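Local structure of Myo-inositol-1-phosphate synthase-related protein (Thermotoga maritima MSB8, 3CIN) at residues Y43-A48 against L335-V340; R49-G54 against V340-I345. The protein is of unknown function but belongs with the myo-inositol-1-phosphate synthase-related proteins and binds nicotinamide-adenine-dinucleotide through a Rossmann-like domain. One frame throughout, in Å; residues are numbered along the deposited sequence.

Interaction 1: Y43-A48 against L335-V340; sequences YGVPLA and LLVDLV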
ATOM      1  N   TYR A  43     -23.796  -9.557  -9.482  1.00 27.12           N
ATOM      2  CA  TYR A  43     -22.554  -9.415  -8.710  1.00 27.87           C
ATOM      3  C   TYR A  43     -22.795  -8.600  -7.472  1.00 28.31           C
ATOM      4  O   TYR A  43     -23.641  -7.679  -7.445  1.00 29.15           O
ATOM      5  CB  TYR A  43     -21.443  -8.816  -9.561  1.00 25.55           C
ATOM      6  CG  TYR A  43     -21.213  -9.564 -10.806  1.00 27.80           C
ATOM      7  CD1 TYR A  43     -20.980 -10.957 -10.781  1.00 29.87           C
ATOM      8  CD2 TYR A  43     -21.249  -8.935 -12.032  1.00 33.72           C
ATOM      9  CE1 TYR A  43     -20.808 -11.658 -11.940  1.00 32.43           C
ATOM     10  CE2 TYR A  43     -21.071  -9.640 -13.199  1.00 38.33           C
ATOM     11  CZ  TYR A  43     -20.813 -10.999 -13.149  1.00 31.64           C
ATOM     12  OH  TYR A  43     -20.639 -11.699 -14.313  1.00 39.25           O
ATOM     13  N   GLY A  44     -22.110  -8.947  -6.397  1.00 27.14           N
ATOM     14  CA  GLY A  44     -22.340  -8.332  -5.095  1.00 28.95           C
ATOM     15  C   GLY A  44     -23.561  -8.801  -4.305  1.00 28.29           C
ATOM     16  O   GLY A  44     -23.785  -8.383  -3.144  1.00 32.41           O
ATOM     17  N   VAL A  45     -24.365  -9.661  -4.915  1.00 29.74           N
ATOM     18  CA  VAL A  45     -25.505 -10.287  -4.216  1.00 28.65           C
ATOM     19  C   VAL A  45     -25.070 -11.730  -3.894  1.00 28.24           C
ATOM     20  O   VAL A  45     -25.017 -12.586  -4.791  1.00 28.46           O
ATOM     21  CB  VAL A  45     -26.734 -10.330  -5.122  1.00 27.76           C
ATOM     22  CG1 VAL A  45     -27.935 -10.956  -4.327  1.00 29.01           C
ATOM     23  CG2 VAL A  45     -27.090  -8.897  -5.605  1.00 31.72           C
ATOM     24  N   PRO A  46     -24.689 -11.983  -2.637  1.00 28.43           N
ATOM     25  CA  PRO A  46     -24.057 -13.282  -2.336  1.00 29.69           C
ATOM     26  C   PRO A  46     -24.765 -14.511  -2.804  1.00 29.99           C
ATOM     27  O   PRO A  46     -24.099 -15.373  -3.407  1.00 32.21           O
ATOM     28  CB  PRO A  46     -23.870 -13.228  -0.816  1.00 27.61           C
ATOM     29  CG  PRO A  46     -23.683 -11.759  -0.549  1.00 28.78           C
ATOM     30  CD  PRO A  46     -24.676 -11.102  -1.444  1.00 28.82           C
ATOM     31  N   LEU A  47     -26.078 -14.597  -2.612  1.00 30.22           N
ATOM     32  CA  LEU A  47     -26.827 -15.789  -2.973  1.00 30.03           C
ATOM     33  C   LEU A  47     -27.455 -15.679  -4.346  1.00 29.31           C
ATOM     34  O   LEU A  47     -28.067 -16.611  -4.809  1.00 31.99           O
ATOM     35  CB  LEU A  47     -27.863 -16.158  -1.895  1.00 29.82           C
ATOM     36  CG  LEU A  47     -27.233 -16.478  -0.545  1.00 30.49           C
ATOM     37  CD1 LEU A  47     -28.456 -16.689   0.376  1.00 33.51           C
ATOM     38  CD2 LEU A  47     -26.291 -17.680  -0.613  1.00 27.85           C
ATOM     39  N   ALA A  48     -27.236 -14.554  -5.029  1.00 29.92           N
ATOM     40  CA  ALA A  48     -27.597 -14.418  -6.446  1.00 28.74           C
ATOM     41  C   ALA A  48     -28.967 -15.025  -6.731  1.00 29.84           C
ATOM     42  O   ALA A  48     -29.931 -14.609  -6.104  1.00 29.59           O
ATOM     43  CB  ALA A  48     -26.540 -14.996  -7.302  1.00 29.17           C
ATOM     44  N   LEU A 335     -26.009  -6.615  -0.511  1.00 29.05           N
ATOM     45  CA  LEU A 335     -26.376  -7.462   0.641  1.00 30.14           C
ATOM     46  C   LEU A 335     -27.865  -7.398   0.891  1.00 29.89           C
ATOM     47  O   LEU A 335     -28.504  -8.418   1.213  1.00 29.04           O
ATOM     48  CB  LEU A 335     -25.637  -7.041   1.886  1.00 31.22           C
ATOM     49  CG  LEU A 335     -24.131  -7.233   1.844  1.00 34.23           C
ATOM     50  CD1 LEU A 335     -23.596  -6.983   3.265  1.00 31.40           C
ATOM     51  CD2 LEU A 335     -23.715  -8.645   1.323  1.00 31.87           C
ATOM     52  N   LEU A 336     -28.440  -6.226   0.681  1.00 28.09           N
ATOM     53  CA  LEU A 336     -29.863  -6.054   0.984  1.00 29.03           C
ATOM     54  C   LEU A 336     -30.749  -6.902   0.044  1.00 29.79           C
ATOM     55  O   LEU A 336     -31.863  -7.311   0.428  1.00 28.60           O
ATOM     56  CB  LEU A 336     -30.244  -4.562   0.927  1.00 28.96           C
ATOM     57  CG  LEU A 336     -29.880  -3.745   2.171  1.00 28.96           C
ATOM     58  CD1 LEU A 336     -30.083  -2.224   1.942  1.00 30.58           C
ATOM     59  CD2 LEU A 336     -30.664  -4.173   3.413  1.00 30.91           C
ATOM     60  N   VAL A 337     -30.288  -7.132  -1.185  1.00 28.62           N
ATOM     61  CA  VAL A 337     -31.044  -7.937  -2.143  1.00 29.18           C
ATOM     62  C   VAL A 337     -31.230  -9.338  -1.540  1.00 29.56           C
ATOM     63  O   VAL A 337     -32.251  -9.946  -1.703  1.00 30.87           O
ATOM     64  CB  VAL A 337     -30.407  -7.965  -3.500  1.00 30.46           C
ATOM     65  CG1 VAL A 337     -31.182  -8.925  -4.437  1.00 29.09           C
ATOM     66  CG2 VAL A 337     -30.387  -6.509  -4.103  1.00 33.67           C
ATOM     67  N   ASP A 338     -30.203  -9.863  -0.880  1.00 29.06           N
ATOM     68  CA  ASP A 338     -30.338 -11.163  -0.180  1.00 30.35           C
ATOM     69  C   ASP A 338     -31.187 -11.049   1.103  1.00 29.37           C
ATOM     70  O   ASP A 338     -32.057 -11.890   1.353  1.00 31.35           O
ATOM     71  CB  ASP A 338     -28.981 -11.737   0.233  1.00 28.70           C
ATOM     72  CG  ASP A 338     -28.263 -12.479  -0.856  1.00 29.52           C
ATOM     73  OD1 ASP A 338     -28.795 -12.702  -1.985  1.00 31.98           O
ATOM     74  OD2 ASP A 338     -27.113 -12.942  -0.584  1.00 29.86           O
ATOM     75  N   LEU A 339     -30.890 -10.042   1.919  1.00 30.21           N
ATOM     76  CA  LEU A 339     -31.494  -9.899   3.255  1.00 26.95           C
ATOM     77  C   LEU A 339     -33.006  -9.767   3.195  1.00 27.43           C
ATOM     78  O   LEU A 339     -33.703 -10.338   4.020  1.00 29.37           O
ATOM     79  CB  LEU A 339     -30.912  -8.720   4.004  1.00 28.34           C
ATOM     80  CG  LEU A 339     -29.519  -8.951   4.522  1.00 29.60           C
ATOM     81  CD1 LEU A 339     -28.826  -7.601   4.847  1.00 28.09           C
ATOM     82  CD2 LEU A 339     -29.514  -9.881   5.727  1.00 28.66           C
ATOM     83  N   VAL A 340     -33.545  -9.041   2.221  1.00 28.71           N
ATOM     84  CA  VAL A 340     -34.984  -8.994   2.094  1.00 28.81           C
ATOM     85  C   VAL A 340     -35.601 -10.351   1.748  1.00 31.21           C
ATOM     86  O   VAL A 340     -36.692 -10.680   2.217  1.00 29.43           O
ATOM     87  CB  VAL A 340     -35.475  -7.903   1.089  1.00 28.14           C
ATOM     88  CG1 VAL A 340     -35.031  -6.494   1.535  1.00 30.76           C
ATOM     89  CG2 VAL A 340     -35.107  -8.224  -0.364  1.00 27.57           C
TER
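Val45 CG1, beyond OD1, and Pro46 CD, beyond OD2, lie to one side of the Asp338 carboxylate plane. Leu47 CB and CG lie to the other, and all are offset past its rim. Leu47 CG is 3.5 Å from Asp338 OD2. The backbone N of Leu47 donates to the syn lone pair of Asp338 OD2 over 2.8 Å. The N-H...O angle is 146°. The same amide makes a weak second bond to OD1. Asp338 chi2 of -6° puts OD1 on the side of CA and OD2 on the far side, with both oxygens facing the turn. OD2 also bonds Tyr362 OH, and OD1 forms a salt bridge with Arg341. Both oxygens of this buried acid are thus engaged. The packing is tight, as Val45 CG1 comes to 3.0 Å from Asp338 OD1. Apolar contacts flank the acid. Val45 CG1 meets Val337 CG1 at 3.8 Å, and Pro46 CG meets Leu335 CD2 at 3.6 Å. Val45 packs on Phe313 and Pro46 on Gln238, both of the second subunit. Val45 to Ala48 form a type I turn. Its loop is the return part of the crossover from strand 14-19 through helix 23-36 to parallel strand 58-65, as in Rossmann-type dinucleotide-binding folds.

Interaction 2: R49-G54 against V340-I345; sequences RELPIG and VRLGKI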
ATOM      1  N   ARG A  49     -29.060 -15.947  -7.682  1.00 31.15           N
ATOM      2  CA  ARG A  49     -30.331 -16.545  -8.078  1.00 31.78           C
ATOM      3  C   ARG A  49     -30.588 -17.910  -7.445  1.00 32.41           C
ATOM      4  O   ARG A  49     -31.426 -18.682  -7.945  1.00 31.07           O
ATOM      5  CB  ARG A  49     -30.413 -16.636  -9.583  1.00 31.73           C
ATOM      6  CG  ARG A  49     -30.393 -15.305 -10.279  1.00 34.32           C
ATOM      7  CD  ARG A  49     -30.708 -15.515 -11.747  1.00 39.92           C
ATOM      8  NE  ARG A  49     -30.017 -14.494 -12.514  1.00 38.57           N
ATOM      9  CZ  ARG A  49     -30.549 -13.338 -12.885  1.00 37.76           C
ATOM     10  NH1 ARG A  49     -31.841 -13.064 -12.656  1.00 44.87           N
ATOM     11  NH2 ARG A  49     -29.788 -12.479 -13.566  1.00 47.76           N
ATOM     12  N   GLU A  50     -29.896 -18.208  -6.348  1.00 30.33           N
ATOM     13  CA  GLU A  50     -30.049 -19.509  -5.667  1.00 31.96           C
ATOM     14  C   GLU A  50     -31.297 -19.599  -4.793  1.00 33.47           C
ATOM     15  O   GLU A  50     -31.703 -20.685  -4.410  1.00 33.67           O
ATOM     16  CB  GLU A  50     -28.839 -19.815  -4.807  1.00 33.70           C
ATOM     17  CG  GLU A  50     -27.562 -19.960  -5.579  1.00 35.99           C
ATOM     18  CD  GLU A  50     -26.436 -20.462  -4.710  1.00 34.90           C
ATOM     19  OE1 GLU A  50     -26.392 -21.699  -4.525  1.00 37.86           O
ATOM     20  OE2 GLU A  50     -25.631 -19.621  -4.226  1.00 34.83           O
ATOM     21  N   LEU A  51     -31.893 -18.459  -4.458  1.00 34.64           N
ATOM     22  CA  LEU A  51     -33.078 -18.475  -3.583  1.00 33.92           C
ATOM     23  C   LEU A  51     -34.331 -18.635  -4.426  1.00 35.95           C
ATOM     24  O   LEU A  51     -34.324 -18.333  -5.618  1.00 39.59           O
ATOM     25  CB  LEU A  51     -33.130 -17.215  -2.722  1.00 34.41           C
ATOM     26  CG  LEU A  51     -31.984 -17.084  -1.726  1.00 32.69           C
ATOM     27  CD1 LEU A  51     -32.070 -15.728  -1.001  1.00 38.55           C
ATOM     28  CD2 LEU A  51     -32.004 -18.310  -0.762  1.00 34.45           C
ATOM     29  N   PRO A  52     -35.415 -19.123  -3.815  1.00 38.23           N
ATOM     30  CA  PRO A  52     -36.699 -19.300  -4.537  1.00 37.78           C
ATOM     31  C   PRO A  52     -37.378 -18.012  -4.981  1.00 37.25           C
ATOM     32  O   PRO A  52     -38.275 -18.060  -5.819  1.00 38.12           O
ATOM     33  CB  PRO A  52     -37.609 -19.976  -3.498  1.00 38.88           C
ATOM     34  CG  PRO A  52     -36.719 -20.356  -2.336  1.00 43.28           C
ATOM     35  CD  PRO A  52     -35.479 -19.560  -2.406  1.00 41.47           C
ATOM     36  N   ILE A  53     -37.017 -16.885  -4.370  1.00 32.80           N
ATOM     37  CA  ILE A  53     -37.552 -15.591  -4.676  1.00 33.76           C
ATOM     38  C   ILE A  53     -36.587 -14.954  -5.672  1.00 32.70           C
ATOM     39  O   ILE A  53     -35.366 -14.870  -5.411  1.00 30.49           O
ATOM     40  CB  ILE A  53     -37.681 -14.690  -3.383  1.00 33.20           C
ATOM     41  CG1 ILE A  53     -38.674 -15.296  -2.361  1.00 39.17           C
ATOM     42  CG2 ILE A  53     -38.098 -13.278  -3.770  1.00 31.49           C
ATOM     43  CD1 ILE A  53     -38.604 -14.671  -0.973  1.00 40.43           C
ATOM     44  N   GLY A  54     -37.103 -14.612  -6.846  1.00 33.91           N
ATOM     45  CA  GLY A  54     -36.286 -13.969  -7.862  1.00 35.99           C
ATOM     46  C   GLY A  54     -36.330 -12.456  -7.756  1.00 36.97           C
ATOM     47  O   GLY A  54     -37.143 -11.907  -7.015  1.00 37.89           O
ATOM     48  N   VAL A 340     -33.545  -9.041   2.221  1.00 28.71           N
ATOM     49  CA  VAL A 340     -34.984  -8.994   2.094  1.00 28.81           C
ATOM     50  C   VAL A 340     -35.601 -10.351   1.748  1.00 31.21           C
ATOM     51  O   VAL A 340     -36.692 -10.680   2.217  1.00 29.43           O
ATOM     52  CB  VAL A 340     -35.475  -7.903   1.089  1.00 28.14           C
ATOM     53  CG1 VAL A 340     -35.031  -6.494   1.535  1.00 30.76           C
ATOM     54  CG2 VAL A 340     -35.107  -8.224  -0.364  1.00 27.57           C
ATOM     55  N   ARG A 341     -34.931 -11.149   0.918  1.00 28.99           N
ATOM     56  CA  ARG A 341     -35.454 -12.481   0.535  1.00 28.42           C
ATOM     57  C   ARG A 341     -35.291 -13.451   1.704  1.00 29.23           C
ATOM     58  O   ARG A 341     -36.167 -14.244   2.001  1.00 27.89           O
ATOM     59  CB  ARG A 341     -34.707 -13.000  -0.683  1.00 26.97           C
ATOM     60  CG  ARG A 341     -34.942 -12.126  -1.949  1.00 26.86           C
ATOM     61  CD  ARG A 341     -34.315 -12.655  -3.149  1.00 28.03           C
ATOM     62  NE  ARG A 341     -32.865 -12.562  -3.139  1.00 29.38           N
ATOM     63  CZ  ARG A 341     -32.070 -13.162  -4.046  1.00 32.70           C
ATOM     64  NH1 ARG A 341     -32.573 -13.927  -5.044  1.00 28.84           N
ATOM     65  NH2 ARG A 341     -30.765 -13.017  -3.940  1.00 30.90           N
ATOM     66  N   LEU A 342     -34.153 -13.398   2.379  1.00 28.76           N
ATOM     67  CA  LEU A 342     -33.979 -14.195   3.580  1.00 28.46           C
ATOM     68  C   LEU A 342     -34.964 -13.798   4.684  1.00 28.76           C
ATOM     69  O   LEU A 342     -35.365 -14.639   5.516  1.00 29.50           O
ATOM     70  CB  LEU A 342     -32.556 -14.048   4.104  1.00 28.86           C
ATOM     71  CG  LEU A 342     -31.418 -14.601   3.248  1.00 33.83           C
ATOM     72  CD1 LEU A 342     -30.047 -14.134   3.801  1.00 31.16           C
ATOM     73  CD2 LEU A 342     -31.490 -16.129   3.114  1.00 29.55           C
ATOM     74  N   GLY A 343     -35.337 -12.532   4.748  1.00 30.52           N
ATOM     75  CA  GLY A 343     -36.333 -12.104   5.746  1.00 31.02           C
ATOM     76  C   GLY A 343     -37.682 -12.752   5.490  1.00 29.91           C
ATOM     77  O   GLY A 343     -38.365 -13.155   6.419  1.00 31.29           O
ATOM     78  N   LYS A 344     -38.082 -12.822   4.230  1.00 29.05           N
ATOM     79  CA  LYS A 344     -39.348 -13.507   3.872  1.00 28.50           C
ATOM     80  C   LYS A 344     -39.301 -15.012   4.194  1.00 27.36           C
ATOM     81  O   LYS A 344     -40.280 -15.585   4.657  1.00 31.66           O
ATOM     82  CB  LYS A 344     -39.651 -13.247   2.409  1.00 31.08           C
ATOM     83  CG  LYS A 344     -40.957 -13.792   1.903  1.00 31.32           C
ATOM     84  CD  LYS A 344     -42.128 -13.167   2.645  1.00 36.75           C
ATOM     85  CE  LYS A 344     -43.462 -13.397   1.965  1.00 39.55           C
ATOM     86  NZ  LYS A 344     -43.654 -14.792   1.508  1.00 45.74           N
ATOM     87  N   ILE A 345     -38.160 -15.686   3.961  1.00 27.38           N
ATOM     88  CA  ILE A 345     -38.007 -17.065   4.386  1.00 29.08           C
ATOM     89  C   ILE A 345     -38.135 -17.224   5.908  1.00 28.49           C
ATOM     90  O   ILE A 345     -38.839 -18.115   6.408  1.00 31.33           O
ATOM     91  CB  ILE A 345     -36.641 -17.675   3.903  1.00 31.47           C
ATOM     92  CG1 ILE A 345     -36.647 -17.827   2.360  1.00 33.35           C
ATOM     93  CG2 ILE A 345     -36.389 -19.016   4.540  1.00 30.83           C
ATOM     94  CD1 ILE A 345     -35.241 -18.010   1.737  1.00 31.41           C
TER
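Leu51 is the first residue of 49-54 to meet helix 328-348, and its two methyl groups do different work. Leu51 CD1 rests 3.8 Å from Arg341 CB. It also sits over one face of the Arg341 guanidinium, displaced toward the rim. The other methyl turns to Ile345, with Leu51 CD2 4.1 Å from Ile345 CD1. Pro52 adds little: its ring CD touches the same Ile345 methyl more loosely. Ile53 makes both a polar and an apolar contact. Ile53 O accepts from Arg341 NH1 over 3.0 Å. The bond is straight, with an N-H...O angle of 163°. The oxygen lies at the guanidinium edge, in its plane. The Arg341 chain bends at chi3 (-70°), and this kink swings the guanidinium round to the carbonyl. The Ile53 side chain runs past the arginine stem in the opposite direction, with Ile53 CG2 3.8 Å from Arg341 CG. Ile53 CD1 goes on to Lys344 CB, also at 3.8 Å. Lys344 sends its ammonium to Asp348. The rotation of the guanidinium is fixed by further bonds: NE to Val337 O, and NH2 to Ala48 O and the Asp338 carboxylate. This gathering of acceptors is consistent with a buried, charged arginine. Around the contact, Val340 and Arg341 lean on Ile58 of strand 58-65. Leu342 packs on Val358 and Tyr362 of helix 356-362, and together with Ile345 it meets Trp386 of helix 376-386.

Both contacts join the loop between helix 23-36 and strand 58-65 to helix 328-348, one turn of the helix after another. Their centres are 9 Å apart. Interaction 1 is the buried one. It lies nearer the chain centre, the side chain of Leu335 is about 8 Å from the bound nicotinamide-adenine-dinucleotide, and the second subunit reaches it. Interaction 2 is only partly buried, and no other chain touches its segments. Their chemistry is complementary. In the first, a helix acid accepts from a loop amide; in the second, a helix arginine donates to a loop carbonyl. Ala48, at the end of the first loop segment, takes a probable hydrogen bond from Arg341 of the second contact. Leu47 against Leu342 adds an apolar join.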